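Local atomic coordinates of Lin1909 protein (Listeria innocua, PDB entry 3FIJ), a protein that is of unknown function but binds manganese and may, like class I glutamine amidotransferase-like relatives, hydrolyse gamma-glutamyl-gamma-aminobutyrate. Residues A[139-144]-A[194-199]; A[153-158]-A[169-174]. All blocks are in the same frame, centred on the assembly; numbering follows the deposited sequence.

Interaction 1 of 2, residues A[139-144]-A[194-199]; sequences KALQHL and RTADGM. With MN (manganese (II) ion), chain I.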
loop_
_atom_site.group_PDB
_atom_site.type_symbol
_atom_site.label_atom_id
_atom_site.label_comp_id
_atom_site.label_asym_id
_atom_site.label_seq_id
_atom_site.Cartn_x
_atom_site.Cartn_y
_atom_site.Cartn_z
ATOM N N LYS A 139 -24.088 27.392 6.003
ATOM C CA LYS A 139 -23.434 26.165 6.456
ATOM C C LYS A 139 -24.367 24.966 6.281
ATOM O O LYS A 139 -25.476 24.933 6.821
ATOM C CB LYS A 139 -23.027 26.285 7.930
ATOM C CG LYS A 139 -21.926 25.318 8.387
ATOM C CD LYS A 139 -20.610 25.584 7.652
ATOM C CE LYS A 139 -19.391 25.109 8.446
ATOM N NZ LYS A 139 -19.393 23.649 8.749
ATOM N N ALA A 140 -23.916 23.987 5.510
ATOM C CA ALA A 140 -24.721 22.807 5.280
ATOM C C ALA A 140 -24.308 21.697 6.229
ATOM O O ALA A 140 -23.217 21.727 6.805
ATOM C CB ALA A 140 -24.570 22.348 3.842
ATOM N N LEU A 141 -25.202 20.732 6.407
ATOM C CA LEU A 141 -24.922 19.583 7.251
ATOM C C LEU A 141 -23.964 18.681 6.485
ATOM O O LEU A 141 -23.639 18.954 5.338
ATOM C CB LEU A 141 -26.210 18.819 7.539
ATOM C CG LEU A 141 -27.223 19.570 8.399
ATOM C CD1 LEU A 141 -28.533 18.799 8.422
ATOM C CD2 LEU A 141 -26.646 19.757 9.807
ATOM N N GLN A 142 -23.507 17.606 7.113
ATOM C CA GLN A 142 -22.605 16.701 6.420
ATOM C C GLN A 142 -23.398 15.907 5.399
ATOM O O GLN A 142 -24.447 15.339 5.724
ATOM C CB GLN A 142 -21.947 15.715 7.384
ATOM C CG GLN A 142 -20.843 14.908 6.709
ATOM C CD GLN A 142 -20.136 13.968 7.652
ATOM O OE1 GLN A 142 -20.653 12.896 7.986
ATOM N NE2 GLN A 142 -18.952 14.361 8.096
ATOM N N HIS A 143 -22.906 15.867 4.165
ATOM C CA HIS A 143 -23.592 15.106 3.131
ATOM C C HIS A 143 -22.723 13.990 2.569
ATOM O O HIS A 143 -23.160 13.218 1.715
ATOM C CB HIS A 143 -24.112 16.047 2.042
ATOM C CG HIS A 143 -25.371 16.758 2.439
ATOM N ND1 HIS A 143 -26.624 16.218 2.242
ATOM C CD2 HIS A 143 -25.562 17.915 3.119
ATOM C CE1 HIS A 143 -27.535 17.010 2.781
ATOM N NE2 HIS A 143 -26.915 18.045 3.321
ATOM N N LEU A 144 -21.485 13.921 3.050
ATOM C CA LEU A 144 -20.579 12.840 2.675
ATOM C C LEU A 144 -20.386 12.149 4.017
ATOM O O LEU A 144 -19.413 12.397 4.722
ATOM C CB LEU A 144 -19.240 13.366 2.152
ATOM C CG LEU A 144 -18.281 12.241 1.734
ATOM C CD1 LEU A 144 -18.985 11.292 0.764
ATOM C CD2 LEU A 144 -17.028 12.835 1.091
ATOM N N ARG A 194 -36.125 17.629 1.932
ATOM C CA ARG A 194 -34.981 18.460 2.280
ATOM C C ARG A 194 -34.441 18.044 3.650
ATOM O O ARG A 194 -35.167 17.457 4.465
ATOM C CB ARG A 194 -35.383 19.937 2.396
ATOM C CG ARG A 194 -35.705 20.671 1.118
ATOM C CD ARG A 194 -36.217 22.070 1.457
ATOM N NE ARG A 194 -36.937 22.684 0.343
ATOM C CZ ARG A 194 -36.358 23.241 -0.715
ATOM N NH1 ARG A 194 -35.035 23.270 -0.809
ATOM N NH2 ARG A 194 -37.106 23.768 -1.680
ATOM N N THR A 195 -33.170 18.353 3.898
ATOM C CA THR A 195 -32.562 18.091 5.200
ATOM C C THR A 195 -32.691 19.418 5.950
ATOM O O THR A 195 -32.871 20.471 5.327
ATOM C CB THR A 195 -31.070 17.729 5.092
ATOM O OG1 THR A 195 -30.499 18.427 3.983
ATOM C CG2 THR A 195 -30.879 16.216 4.942
ATOM N N ALA A 196 -32.581 19.367 7.275
ATOM C CA ALA A 196 -32.725 20.554 8.121
ATOM C C ALA A 196 -31.953 21.792 7.665
ATOM O O ALA A 196 -32.232 22.908 8.127
ATOM C CB ALA A 196 -32.352 20.210 9.564
ATOM N N ASP A 197 -30.983 21.603 6.774
ATOM C CA ASP A 197 -30.201 22.726 6.278
ATOM C C ASP A 197 -30.797 23.296 4.993
ATOM O O ASP A 197 -30.219 24.185 4.369
ATOM C CB ASP A 197 -28.748 22.300 6.048
ATOM C CG ASP A 197 -28.624 21.118 5.099
ATOM O OD1 ASP A 197 -29.668 20.589 4.661
ATOM O OD2 ASP A 197 -27.477 20.718 4.794
ATOM N N GLY A 198 -31.958 22.780 4.607
ATOM C CA GLY A 198 -32.623 23.253 3.404
ATOM C C GLY A 198 -32.192 22.636 2.075
ATOM O O GLY A 198 -32.828 22.888 1.048
HETATM N N MSE A 199 -31.129 21.837 2.064
HETATM C CA MSE A 199 -30.687 21.235 0.811
HETATM C C MSE A 199 -31.721 20.257 0.228
HETATM O O MSE A 199 -32.453 19.590 0.955
HETATM C CB MSE A 199 -29.332 20.554 1.012
HETATM C CG MSE A 199 -28.214 21.521 1.371
HETATM SE SE MSE A 199 -27.837 22.849 -0.043
HETATM C CE MSE A 199 -28.889 24.315 0.637
HETATM MN MN MN I . -27.509 14.378 1.540
HETATM O O HOH W 1 -28.274 12.387 0.780
#

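Interaction 2 of 2, residues A[153-158]-A[169-174]; sequences SHTIDI and PNKKLV. With MN (manganese (II) ion), chain I.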
loop_
_atom_site.group_PDB
_atom_site.type_symbol
_atom_site.label_atom_id
_atom_site.label_comp_id
_atom_site.label_asym_id
_atom_site.label_seq_id
_atom_site.Cartn_x
_atom_site.Cartn_y
_atom_site.Cartn_z
ATOM N N SER A 153 -28.152 8.876 7.801
ATOM C CA SER A 153 -27.323 9.787 8.580
ATOM C C SER A 153 -27.985 11.127 8.874
ATOM O O SER A 153 -27.798 11.690 9.954
ATOM C CB SER A 153 -25.983 10.019 7.869
ATOM O OG SER A 153 -26.169 10.626 6.601
ATOM N N HIS A 154 -28.730 11.661 7.909
ATOM C CA HIS A 154 -29.407 12.934 8.122
ATOM C C HIS A 154 -30.913 12.786 7.923
ATOM O O HIS A 154 -31.359 12.025 7.058
ATOM C CB HIS A 154 -28.823 14.058 7.224
ATOM C CG HIS A 154 -28.815 13.764 5.747
ATOM N ND1 HIS A 154 -29.842 13.109 5.102
ATOM C CD2 HIS A 154 -27.940 14.133 4.776
ATOM C CE1 HIS A 154 -29.603 13.088 3.798
ATOM N NE2 HIS A 154 -28.457 13.705 3.576
ATOM N N THR A 155 -31.690 13.495 8.743
ATOM C CA THR A 155 -33.145 13.414 8.662
ATOM C C THR A 155 -33.774 14.389 7.657
ATOM O O THR A 155 -33.418 15.559 7.589
ATOM C CB THR A 155 -33.810 13.576 10.080
ATOM O OG1 THR A 155 -34.781 14.631 10.058
ATOM C CG2 THR A 155 -32.767 13.846 11.149
ATOM N N ILE A 156 -34.718 13.886 6.875
ATOM C CA ILE A 156 -35.377 14.691 5.859
ATOM C C ILE A 156 -36.854 14.934 6.111
ATOM O O ILE A 156 -37.575 14.046 6.563
ATOM C CB ILE A 156 -35.254 14.025 4.481
ATOM C CG1 ILE A 156 -35.827 12.601 4.545
ATOM C CG2 ILE A 156 -33.799 14.025 4.050
ATOM C CD1 ILE A 156 -35.817 11.842 3.226
ATOM N N ASP A 157 -37.294 16.153 5.807
ATOM C CA ASP A 157 -38.690 16.545 5.951
ATOM C C ASP A 157 -39.326 16.168 4.620
ATOM O O ASP A 157 -38.820 16.532 3.554
ATOM C CB ASP A 157 -38.793 18.052 6.175
ATOM C CG ASP A 157 -38.023 18.511 7.390
ATOM O OD1 ASP A 157 -38.437 18.188 8.521
ATOM O OD2 ASP A 157 -36.995 19.195 7.219
ATOM N N ILE A 158 -40.431 15.439 4.682
ATOM C CA ILE A 158 -41.101 14.979 3.479
ATOM C C ILE A 158 -42.406 15.704 3.208
ATOM O O ILE A 158 -43.182 15.961 4.120
ATOM C CB ILE A 158 -41.379 13.468 3.576
ATOM C CG1 ILE A 158 -40.054 12.724 3.789
ATOM C CG2 ILE A 158 -42.073 12.973 2.320
ATOM C CD1 ILE A 158 -40.188 11.221 3.934
ATOM N N PRO A 169 -41.996 8.032 5.749
ATOM C CA PRO A 169 -42.661 8.880 6.737
ATOM C C PRO A 169 -41.820 10.133 6.918
ATOM O O PRO A 169 -40.638 10.138 6.578
ATOM C CB PRO A 169 -42.666 8.014 7.987
ATOM C CG PRO A 169 -41.388 7.267 7.862
ATOM C CD PRO A 169 -41.385 6.859 6.402
ATOM N N ASN A 170 -42.420 11.193 7.445
ATOM C CA ASN A 170 -41.687 12.428 7.653
ATOM C C ASN A 170 -40.598 12.189 8.703
ATOM O O ASN A 170 -40.752 11.344 9.578
ATOM C CB ASN A 170 -42.642 13.525 8.113
ATOM C CG ASN A 170 -41.992 14.892 8.125
ATOM O OD1 ASN A 170 -41.296 15.268 7.175
ATOM N ND2 ASN A 170 -42.225 15.654 9.193
ATOM N N LYS A 171 -39.491 12.921 8.592
ATOM C CA LYS A 171 -38.377 12.799 9.529
ATOM C C LYS A 171 -37.568 11.501 9.402
ATOM O O LYS A 171 -36.777 11.168 10.280
ATOM C CB LYS A 171 -38.892 12.958 10.960
ATOM C CG LYS A 171 -39.516 14.319 11.242
ATOM C CD LYS A 171 -38.460 15.412 11.265
ATOM C CE LYS A 171 -39.078 16.788 11.467
ATOM N NZ LYS A 171 -38.037 17.855 11.360
ATOM N N LYS A 172 -37.773 10.774 8.311
ATOM C CA LYS A 172 -37.047 9.528 8.046
ATOM C C LYS A 172 -35.549 9.808 7.866
ATOM O O LYS A 172 -35.176 10.794 7.223
ATOM C CB LYS A 172 -37.594 8.893 6.764
ATOM C CG LYS A 172 -36.703 7.847 6.114
ATOM C CD LYS A 172 -36.847 6.498 6.771
ATOM C CE LYS A 172 -36.208 5.423 5.910
ATOM N NZ LYS A 172 -36.631 5.596 4.495
ATOM N N LEU A 173 -34.691 8.962 8.430
ATOM C CA LEU A 173 -33.256 9.165 8.261
ATOM C C LEU A 173 -32.788 8.457 7.001
ATOM O O LEU A 173 -33.073 7.285 6.784
ATOM C CB LEU A 173 -32.466 8.681 9.476
ATOM C CG LEU A 173 -32.104 9.794 10.479
ATOM C CD1 LEU A 173 -33.378 10.448 11.012
ATOM C CD2 LEU A 173 -31.294 9.220 11.626
ATOM N N VAL A 174 -32.064 9.195 6.174
ATOM C CA VAL A 174 -31.578 8.699 4.894
ATOM C C VAL A 174 -30.050 8.879 4.771
ATOM O O VAL A 174 -29.477 9.755 5.415
ATOM C CB VAL A 174 -32.337 9.458 3.785
ATOM C CG1 VAL A 174 -31.380 10.181 2.873
ATOM C CG2 VAL A 174 -33.253 8.507 3.050
HETATM MN MN MN I . -27.509 14.378 1.540
HETATM O O HOH W 2 -35.031 17.685 11.478
HETATM O O HOH W 3 -36.827 20.578 10.013
HETATM O O HOH W 4 -41.183 18.760 8.077
HETATM O O HOH W 5 -43.030 17.629 6.288
HETATM O O HOH W 1 -28.274 12.387 0.780
#

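Interaction 1 of 2, residues A[139-144]-A[194-199]
A manganese site with a carboxylate behind one of its histidines joins these segments: H143 of 139-144 binds the metal, and D197 of 194-199 holds the far side of its ring. It is a clear case of second-shell positioning, in which a ligand is oriented by a residue that does not itself touch the metal. H143 ND1 meets the manganese at 2.2 Å, while H143 NE2 donates to D197 OD2 at 3.1 Å. The oxygen uses its syn lone pair and lies almost in the ring plane; the planes of ring and carboxylate are only 10° apart, which fixes the rotation of the imidazole and would be expected to make it a more electron-rich ligand. OD2 accepts a second hydrogen bond, on its anti side, from L141 N, 2.8 Å away and nearly straight at 166°, so this one oxygen bridges the loop backbone and the metal ligand. The carboxylate reaches both because D197 CG stands between its own backbone N and carbonyl carbon (chi1 56°). L141 lays its side chain across D197, with CD1 4.2 Å from A196 CB, and A140 CB also touches OD2. The manganese shell is completed by H154, S176, H178, E201 and a water. Beyond the contact, Q142 donates to backbone oxygens of Q84 and I86 of the second subunit. D197 itself sits in a type I turn running from T195 to G198. Its other oxygen, OD1, closes an Asx turn by accepting from M199 N at 3.2 Å, well above the carboxylate plane.

Interaction 2 of 2, residues A[153-158]-A[169-174]
Strand 154-158 pairs antiparallel with 172-174, the two short axes 4.6 Å apart at closest and strongly twisted, with 127° between their directions. At one end S153 and H154 both face V174 in a classic beta bulge: V174 O accepts from S153 N at 2.9 Å, from above the carbonyl plane, and from H154 N in that plane. V174 N returns a bond to H154 O. On the face carrying H154 and V174, the two side chains run side by side and V174 CG1 packs 3.5 Å from H154 CE1, while H154 NE2 binds the manganese at 2.3 Å. Strand 172-174 is the outermost strand, within this chain, of the mixed sheet of a class I glutamine amidotransferase-like domain, here an antiparallel extension of its parallel core. The other face carries T155 and L173, where L173 CD1 presses tightly on T155 CB at 3.3 Å; both residues also pack on Q76 of the second subunit. Farther along, from the type II turn between P169 and K172, the side chains of N170 and K171 reach back to the strand. N170, its CG anti to the backbone N (chi1 -170°), takes the place of a backbone acceptor: OD1 receives I158 N at 2.6 Å in the carbonyl plane. K171 lies alongside D157, and its NZ meets D157 OD1 at 2.9 Å in a salt bridge, nearly along the C-O axis. Water 2 accepts a further bond from that ammonium group, 3.0 Å from K171 NZ.

Interactions 1 and 2, whose centres lie 11 Å apart, illustrate how separate segments of one chain converge on a single metal. Each supplies a histidine: H143 ND1 and H154 NE2 approach to 3.4 Å as fellow ligands of the manganese, and both contacts share its bound water. The backbone ties them too, because strands 189-195 and 154-158 are neighbours in the mixed sheet, with R194 O 2.8 Å from D157 N in a probable hydrogen bond. T195 CG2 packs against H154, 3.3 Å from its ND1. Along the chain, interaction 2 is nested inside the loop closed by interaction 1, and both reach the second subunit.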